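Local coordinates for protein Eag-like K[+] channel (Drosophila melanogaster, PDB 4HP4) that probably forms, as the whole protein, a voltage-gated potassium channel, of which this fragment is the PAS domain, at residues A[22-27]-A[40-45]; A[26-31]-A[117-122]. All coordinates share one frame; numbering follows the deposited sequence.

Both contacts start from strand 23-27 and are largely buried, but they use opposite ends of it. Contact 1 joins the beginning of the strand to helix 40-46, close to the centre of the domain, and works mainly through side-chain packing, with a methyl over an aromatic ring. Contact 2, its centre about 13 Å from that of contact 1, pairs the end of the same strand with strand 118-122 through backbone hydrogen bonds, then runs out into a turn with an exposed glutamine and a bound water. Between them the two strands stay in one sheet, where Val24 N lies 2.8 Å from Ala121 O, probably a hydrogen bond.

Contact 1 of 2, residues A[22-27]-A[40-45]; sequences NFVLGN and DGFVDL
Val24 lays its CG1 methyl over the face of the Phe42 ring, 3.6 Å from the ring centroid and 14° off the ring normal. This is a CH-pi contact in which the methyl is nearly centred, with ring atoms CD2 and CE2 the closest to it. In Phe42, CG anti to the backbone N (chi1 -176°) carries the ring out from the helix toward Val24, and a chi2 not far from a right angle sets which way its face is turned. Its CB meanwhile rests 3.8 Å from Phe23 N, at the place where the strand begins. His123, its ring plane at about 55° to that of Phe42, and Phe62 also pack against Phe42. Asn22, just before the strand, lies across the first turn of the helix: its CB is 3.9 Å from Phe42 N, and the Asn22 and Leu45 side chains cross at about a right angle, with ND2 3.9 Å from Leu45 CD2. That ND2 is satisfied by a hydrogen bond to the carbonyl of His123. Ser39 bridges the two segments from outside, its OG hydrogen-bonded to both Phe23 N and Phe42 N, so that strand start and helix start share one hydroxyl. The arrangement is typical of the PAS fold, in which short helices following the first two strands pack against one face of the central antiparallel sheet.

Contact 2 of 2, residues A[26-31]-A[117-122]; sequences GNAQAN and VLFLAS
Gly26 and Phe119 form an antiparallel hydrogen-bonded pair, with Gly26 N to Phe119 O and Phe119 N to Gly26 O both 2.9 Å and both fairly straight. Two residues on, Ala28 N reaches Val117 O at 3.1 Å, a more bent bond (146°) that arrives from above the carbonyl plane, as strand 23-27 gives way to a type I turn from Asn27 to Ala30. Here the first and last strands of the five-stranded PAS sheet run side by side, and Val117 and Leu118 make a classic beta bulge opposite Ile109, just past the end of strand 100-108. From within the turn, Ala28 CB meets the Phe119 ring obliquely, 3.7 Å from CE2. Leu118 CD2 lies 3.5 Å from Gly26 O, on the opposite side of the sheet from Phe119. Asn27 OD1 accepts from Gln29 N in an Asx turn, the side chain being trans about chi1 (-174°) with its amide little rotated at chi2, and the N-H comes from above the amide plane. Gln29 runs alongside Val117, NE2 against CG1. One water ties this corner together, giving hydrogen bonds to Asn27 OD1 and Val117 O and accepting one from Gln29 NE2 at 2.9 Å.

Contact 1 of 2, residues A[22-27]-A[40-45]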
ATOM      1  N   ASN A  22      -0.703   9.323   0.731  1.00 23.48           N
ATOM      2  CA  ASN A  22      -0.905   8.115   1.519  1.00 25.39           C
ATOM      3  C   ASN A  22      -0.386   6.923   0.729  1.00 24.36           C
ATOM      4  O   ASN A  22      -1.010   6.515  -0.251  1.00 24.40           O
ATOM      5  CB  ASN A  22      -2.393   7.905   1.810  1.00 26.97           C
ATOM      6  CG  ASN A  22      -3.073   9.148   2.348  1.00 30.50           C
ATOM      7  OD1 ASN A  22      -2.479   9.921   3.098  1.00 30.17           O
ATOM      8  ND2 ASN A  22      -4.332   9.343   1.967  1.00 32.15           N
ATOM      9  N   PHE A  23       0.744   6.358   1.143  1.00 24.17           N
ATOM     10  CA  PHE A  23       1.304   5.223   0.418  1.00 23.51           C
ATOM     11  C   PHE A  23       2.224   4.363   1.276  1.00 19.42           C
ATOM     12  O   PHE A  23       2.703   4.787   2.329  1.00 21.26           O
ATOM     13  CB  PHE A  23       2.056   5.704  -0.831  1.00 20.54           C
ATOM     14  CG  PHE A  23       3.341   6.421  -0.530  1.00 18.37           C
ATOM     15  CD1 PHE A  23       4.541   5.727  -0.487  1.00 18.86           C
ATOM     16  CD2 PHE A  23       3.351   7.787  -0.292  1.00 19.18           C
ATOM     17  CE1 PHE A  23       5.732   6.383  -0.211  1.00 18.54           C
ATOM     18  CE2 PHE A  23       4.536   8.448  -0.014  1.00 18.47           C
ATOM     19  CZ  PHE A  23       5.729   7.744   0.027  1.00 20.77           C
ATOM     20  N   VAL A  24       2.446   3.139   0.807  1.00 19.27           N
ATOM     21  CA  VAL A  24       3.407   2.232   1.410  1.00 19.22           C
ATOM     22  C   VAL A  24       4.316   1.702   0.314  1.00 20.71           C
ATOM     23  O   VAL A  24       3.963   1.729  -0.868  1.00 22.85           O
ATOM     24  CB  VAL A  24       2.720   1.030   2.092  1.00 20.36           C
ATOM     25  CG1 VAL A  24       1.762   1.503   3.167  1.00 23.61           C
ATOM     26  CG2 VAL A  24       1.994   0.173   1.062  1.00 22.40           C
ATOM     27  N   LEU A  25       5.491   1.235   0.710  1.00 21.24           N
ATOM     28  CA  LEU A  25       6.386   0.549  -0.205  1.00 21.89           C
ATOM     29  C   LEU A  25       6.569  -0.879   0.287  1.00 19.43           C
ATOM     30  O   LEU A  25       6.919  -1.104   1.444  1.00 21.30           O
ATOM     31  CB  LEU A  25       7.731   1.277  -0.290  1.00 18.64           C
ATOM     32  CG  LEU A  25       7.664   2.659  -0.950  1.00 20.64           C
ATOM     33  CD1 LEU A  25       8.970   3.413  -0.786  1.00 23.63           C
ATOM     34  CD2 LEU A  25       7.327   2.524  -2.419  1.00 23.20           C
ATOM     35  N   GLY A  26       6.304  -1.840  -0.592  1.00 21.14           N
ATOM     36  CA  GLY A  26       6.449  -3.242  -0.253  1.00 24.00           C
ATOM     37  C   GLY A  26       7.678  -3.838  -0.909  1.00 24.13           C
ATOM     38  O   GLY A  26       8.010  -3.497  -2.043  1.00 22.76           O
ATOM     39  N   ASN A  27       8.362  -4.723  -0.191  1.00 22.67           N
ATOM     40  CA  ASN A  27       9.542  -5.390  -0.727  1.00 23.99           C
ATOM     41  C   ASN A  27       9.155  -6.617  -1.547  1.00 27.31           C
ATOM     42  O   ASN A  27       8.772  -7.646  -0.994  1.00 27.90           O
ATOM     43  CB  ASN A  27      10.489  -5.800   0.402  1.00 22.67           C
ATOM     44  CG  ASN A  27      11.791  -6.377  -0.116  1.00 25.55           C
ATOM     45  OD1 ASN A  27      12.054  -6.356  -1.319  1.00 27.27           O
ATOM     46  ND2 ASN A  27      12.618  -6.889   0.790  1.00 27.43           N
ATOM     47  N   ASP A  40       3.412   9.353   6.456  1.00 23.82           N
ATOM     48  CA  ASP A  40       2.616   9.870   7.563  1.00 25.41           C
ATOM     49  C   ASP A  40       1.144   9.923   7.173  1.00 27.01           C
ATOM     50  O   ASP A  40       0.261   9.706   8.001  1.00 28.25           O
ATOM     51  CB  ASP A  40       3.083  11.271   7.964  1.00 27.19           C
ATOM     52  CG  ASP A  40       4.428  11.269   8.667  1.00 29.49           C
ATOM     53  OD1 ASP A  40       4.923  10.184   9.036  1.00 29.95           O
ATOM     54  OD2 ASP A  40       4.982  12.369   8.863  1.00 32.89           O
ATOM     55  N   GLY A  41       0.883  10.224   5.904  1.00 26.59           N
ATOM     56  CA  GLY A  41      -0.479  10.305   5.408  1.00 25.54           C
ATOM     57  C   GLY A  41      -1.205   8.980   5.527  1.00 25.74           C
ATOM     58  O   GLY A  41      -2.390   8.939   5.856  1.00 27.34           O
ATOM     59  N   PHE A  42      -0.492   7.891   5.260  1.00 25.04           N
ATOM     60  CA  PHE A  42      -1.082   6.561   5.342  1.00 25.84           C
ATOM     61  C   PHE A  42      -1.388   6.208   6.794  1.00 27.77           C
ATOM     62  O   PHE A  42      -2.414   5.598   7.089  1.00 27.80           O
ATOM     63  CB  PHE A  42      -0.150   5.522   4.722  1.00 24.87           C
ATOM     64  CG  PHE A  42      -0.724   4.134   4.693  1.00 24.02           C
ATOM     65  CD1 PHE A  42      -1.673   3.781   3.747  1.00 27.35           C
ATOM     66  CD2 PHE A  42      -0.314   3.183   5.608  1.00 24.96           C
ATOM     67  CE1 PHE A  42      -2.205   2.506   3.723  1.00 26.19           C
ATOM     68  CE2 PHE A  42      -0.841   1.906   5.588  1.00 25.42           C
ATOM     69  CZ  PHE A  42      -1.786   1.567   4.643  1.00 28.35           C
ATOM     70  N   VAL A  43      -0.497   6.599   7.698  1.00 28.36           N
ATOM     71  CA  VAL A  43      -0.719   6.390   9.124  1.00 28.01           C
ATOM     72  C   VAL A  43      -2.017   7.073   9.555  1.00 32.29           C
ATOM     73  O   VAL A  43      -2.847   6.474  10.240  1.00 31.99           O
ATOM     74  CB  VAL A  43       0.463   6.931   9.959  1.00 27.86           C
ATOM     75  CG1 VAL A  43       0.106   6.991  11.437  1.00 30.36           C
ATOM     76  CG2 VAL A  43       1.706   6.073   9.742  1.00 26.75           C
ATOM     77  N   ASP A  44      -2.194   8.322   9.135  1.00 31.53           N
ATOM     78  CA  ASP A  44      -3.375   9.097   9.507  1.00 34.37           C
ATOM     79  C   ASP A  44      -4.639   8.534   8.870  1.00 35.38           C
ATOM     80  O   ASP A  44      -5.692   8.479   9.502  1.00 35.56           O
ATOM     81  CB  ASP A  44      -3.202  10.563   9.106  1.00 34.73           C
ATOM     82  CG  ASP A  44      -2.062  11.237   9.842  1.00 41.10           C
ATOM     83  OD1 ASP A  44      -1.629  10.702  10.885  1.00 41.56           O
ATOM     84  OD2 ASP A  44      -1.598  12.300   9.380  1.00 40.91           O
ATOM     85  N   LEU A  45      -4.531   8.117   7.615  1.00 32.07           N
ATOM     86  CA  LEU A  45      -5.672   7.578   6.889  1.00 32.34           C
ATOM     87  C   LEU A  45      -6.252   6.343   7.573  1.00 35.18           C
ATOM     88  O   LEU A  45      -7.465   6.236   7.745  1.00 36.22           O
ATOM     89  CB  LEU A  45      -5.260   7.217   5.460  1.00 30.34           C
ATOM     90  CG  LEU A  45      -6.321   6.495   4.627  1.00 32.39           C
ATOM     91  CD1 LEU A  45      -7.485   7.422   4.313  1.00 33.14           C
ATOM     92  CD2 LEU A  45      -5.721   5.931   3.349  1.00 29.73           C
TER

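Contact 2 of 2, residues A[26-31]-A[117-122]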
ATOM      1  N   GLY A  26       6.304  -1.840  -0.592  1.00 21.14           N
ATOM      2  CA  GLY A  26       6.449  -3.242  -0.253  1.00 24.00           C
ATOM      3  C   GLY A  26       7.678  -3.838  -0.909  1.00 24.13           C
ATOM      4  O   GLY A  26       8.010  -3.497  -2.043  1.00 22.76           O
ATOM      5  N   ASN A  27       8.362  -4.723  -0.191  1.00 22.67           N
ATOM      6  CA  ASN A  27       9.542  -5.390  -0.727  1.00 23.99           C
ATOM      7  C   ASN A  27       9.155  -6.617  -1.547  1.00 27.31           C
ATOM      8  O   ASN A  27       8.772  -7.646  -0.994  1.00 27.90           O
ATOM      9  CB  ASN A  27      10.489  -5.800   0.402  1.00 22.67           C
ATOM     10  CG  ASN A  27      11.791  -6.377  -0.116  1.00 25.55           C
ATOM     11  OD1 ASN A  27      12.054  -6.356  -1.319  1.00 27.27           O
ATOM     12  ND2 ASN A  27      12.618  -6.889   0.790  1.00 27.43           N
ATOM     13  N   ALA A  28       9.270  -6.503  -2.866  1.00 28.74           N
ATOM     14  CA  ALA A  28       8.876  -7.581  -3.772  1.00 30.80           C
ATOM     15  C   ALA A  28       9.875  -8.738  -3.771  1.00 35.00           C
ATOM     16  O   ALA A  28       9.609  -9.790  -4.349  1.00 37.86           O
ATOM     17  CB  ALA A  28       8.705  -7.037  -5.182  1.00 30.60           C
ATOM     18  N   GLN A  29      11.022  -8.546  -3.125  1.00 32.18           N
ATOM     19  CA  GLN A  29      12.039  -9.591  -3.061  1.00 37.08           C
ATOM     20  C   GLN A  29      11.964 -10.381  -1.754  1.00 37.69           C
ATOM     21  O   GLN A  29      12.835 -11.201  -1.466  1.00 41.59           O
ATOM     22  CB  GLN A  29      13.437  -8.992  -3.217  1.00 34.28           C
ATOM     23  CG  GLN A  29      13.634  -8.186  -4.486  1.00 35.41           C
ATOM     24  CD  GLN A  29      15.091  -7.846  -4.727  1.00 34.92           C
ATOM     25  OE1 GLN A  29      15.859  -8.681  -5.201  1.00 40.20           O
ATOM     26  NE2 GLN A  29      15.481  -6.621  -4.394  1.00 35.83           N
ATOM     27  N   ALA A  30      10.925 -10.130  -0.964  1.00 32.69           N
ATOM     28  CA  ALA A  30      10.733 -10.850   0.288  1.00 35.38           C
ATOM     29  C   ALA A  30       9.358 -11.500   0.306  1.00 37.09           C
ATOM     30  O   ALA A  30       8.380 -10.922  -0.171  1.00 30.68           O
ATOM     31  CB  ALA A  30      10.891  -9.911   1.473  1.00 30.65           C
ATOM     32  N   ASN A  31       9.294 -12.709   0.851  1.00 38.89           N
ATOM     33  CA  ASN A  31       8.043 -13.449   0.927  1.00 42.94           C
ATOM     34  C   ASN A  31       6.971 -12.651   1.662  1.00 39.49           C
ATOM     35  O   ASN A  31       7.221 -12.097   2.731  1.00 34.12           O
ATOM     36  CB  ASN A  31       8.269 -14.794   1.622  1.00 46.81           C
ATOM     37  CG  ASN A  31       7.000 -15.618   1.726  1.00 55.60           C
ATOM     38  OD1 ASN A  31       6.559 -16.221   0.748  1.00 60.29           O
ATOM     39  ND2 ASN A  31       6.407 -15.649   2.915  1.00 57.10           N
ATOM     40  N   VAL A 117      11.420  -4.965  -7.852  1.00 26.73           N
ATOM     41  CA  VAL A 117      12.033  -5.015  -6.527  1.00 27.63           C
ATOM     42  C   VAL A 117      11.153  -4.395  -5.442  1.00 29.67           C
ATOM     43  O   VAL A 117      11.336  -4.675  -4.257  1.00 27.39           O
ATOM     44  CB  VAL A 117      13.416  -4.329  -6.519  1.00 30.14           C
ATOM     45  CG1 VAL A 117      14.400  -5.118  -7.372  1.00 31.95           C
ATOM     46  CG2 VAL A 117      13.315  -2.882  -7.002  1.00 35.04           C
ATOM     47  N   LEU A 118      10.200  -3.559  -5.844  1.00 25.89           N
ATOM     48  CA  LEU A 118       9.302  -2.918  -4.890  1.00 22.75           C
ATOM     49  C   LEU A 118       7.899  -2.795  -5.459  1.00 23.36           C
ATOM     50  O   LEU A 118       7.706  -2.818  -6.675  1.00 23.00           O
ATOM     51  CB  LEU A 118       9.803  -1.517  -4.524  1.00 25.54           C
ATOM     52  CG  LEU A 118      11.143  -1.368  -3.803  1.00 27.98           C
ATOM     53  CD1 LEU A 118      11.531   0.102  -3.739  1.00 31.52           C
ATOM     54  CD2 LEU A 118      11.083  -1.964  -2.406  1.00 27.70           C
ATOM     55  N   PHE A 119       6.921  -2.672  -4.568  1.00 24.57           N
ATOM     56  CA  PHE A 119       5.584  -2.246  -4.949  1.00 22.09           C
ATOM     57  C   PHE A 119       5.314  -0.879  -4.332  1.00 21.62           C
ATOM     58  O   PHE A 119       5.516  -0.682  -3.137  1.00 21.86           O
ATOM     59  CB  PHE A 119       4.524  -3.241  -4.470  1.00 24.44           C
ATOM     60  CG  PHE A 119       4.528  -4.542  -5.216  1.00 24.61           C
ATOM     61  CD1 PHE A 119       3.994  -4.624  -6.492  1.00 24.34           C
ATOM     62  CD2 PHE A 119       5.058  -5.686  -4.641  1.00 27.71           C
ATOM     63  CE1 PHE A 119       3.993  -5.821  -7.183  1.00 28.59           C
ATOM     64  CE2 PHE A 119       5.059  -6.888  -5.328  1.00 30.07           C
ATOM     65  CZ  PHE A 119       4.527  -6.953  -6.599  1.00 32.29           C
ATOM     66  N   LEU A 120       4.883   0.068  -5.154  1.00 21.93           N
ATOM     67  CA  LEU A 120       4.369   1.330  -4.648  1.00 21.97           C
ATOM     68  C   LEU A 120       2.853   1.232  -4.601  1.00 22.86           C
ATOM     69  O   LEU A 120       2.202   1.116  -5.637  1.00 25.28           O
ATOM     70  CB  LEU A 120       4.799   2.487  -5.551  1.00 24.35           C
ATOM     71  CG  LEU A 120       4.098   3.826  -5.317  1.00 23.42           C
ATOM     72  CD1 LEU A 120       4.395   4.367  -3.926  1.00 23.02           C
ATOM     73  CD2 LEU A 120       4.504   4.831  -6.386  1.00 24.84           C
ATOM     74  N   ALA A 121       2.294   1.261  -3.398  1.00 22.62           N
ATOM     75  CA  ALA A 121       0.851   1.157  -3.228  1.00 26.05           C
ATOM     76  C   ALA A 121       0.321   2.378  -2.482  1.00 24.16           C
ATOM     77  O   ALA A 121       0.736   2.650  -1.359  1.00 23.54           O
ATOM     78  CB  ALA A 121       0.502  -0.119  -2.480  1.00 24.34           C
ATOM     79  N   SER A 122      -0.590   3.113  -3.112  1.00 24.44           N
ATOM     80  CA  SER A 122      -1.125   4.335  -2.520  1.00 27.08           C
ATOM     81  C   SER A 122      -2.638   4.247  -2.326  1.00 28.42           C
ATOM     82  O   SER A 122      -3.316   3.449  -2.973  1.00 27.19           O
ATOM     83  CB  SER A 122      -0.772   5.550  -3.380  1.00 26.65           C
ATOM     84  OG  SER A 122      -1.398   5.463  -4.644  1.00 31.09           O
TER
HETATM   85  O   HOH W   1      13.713  -4.858  -2.852  1.00 22.84           O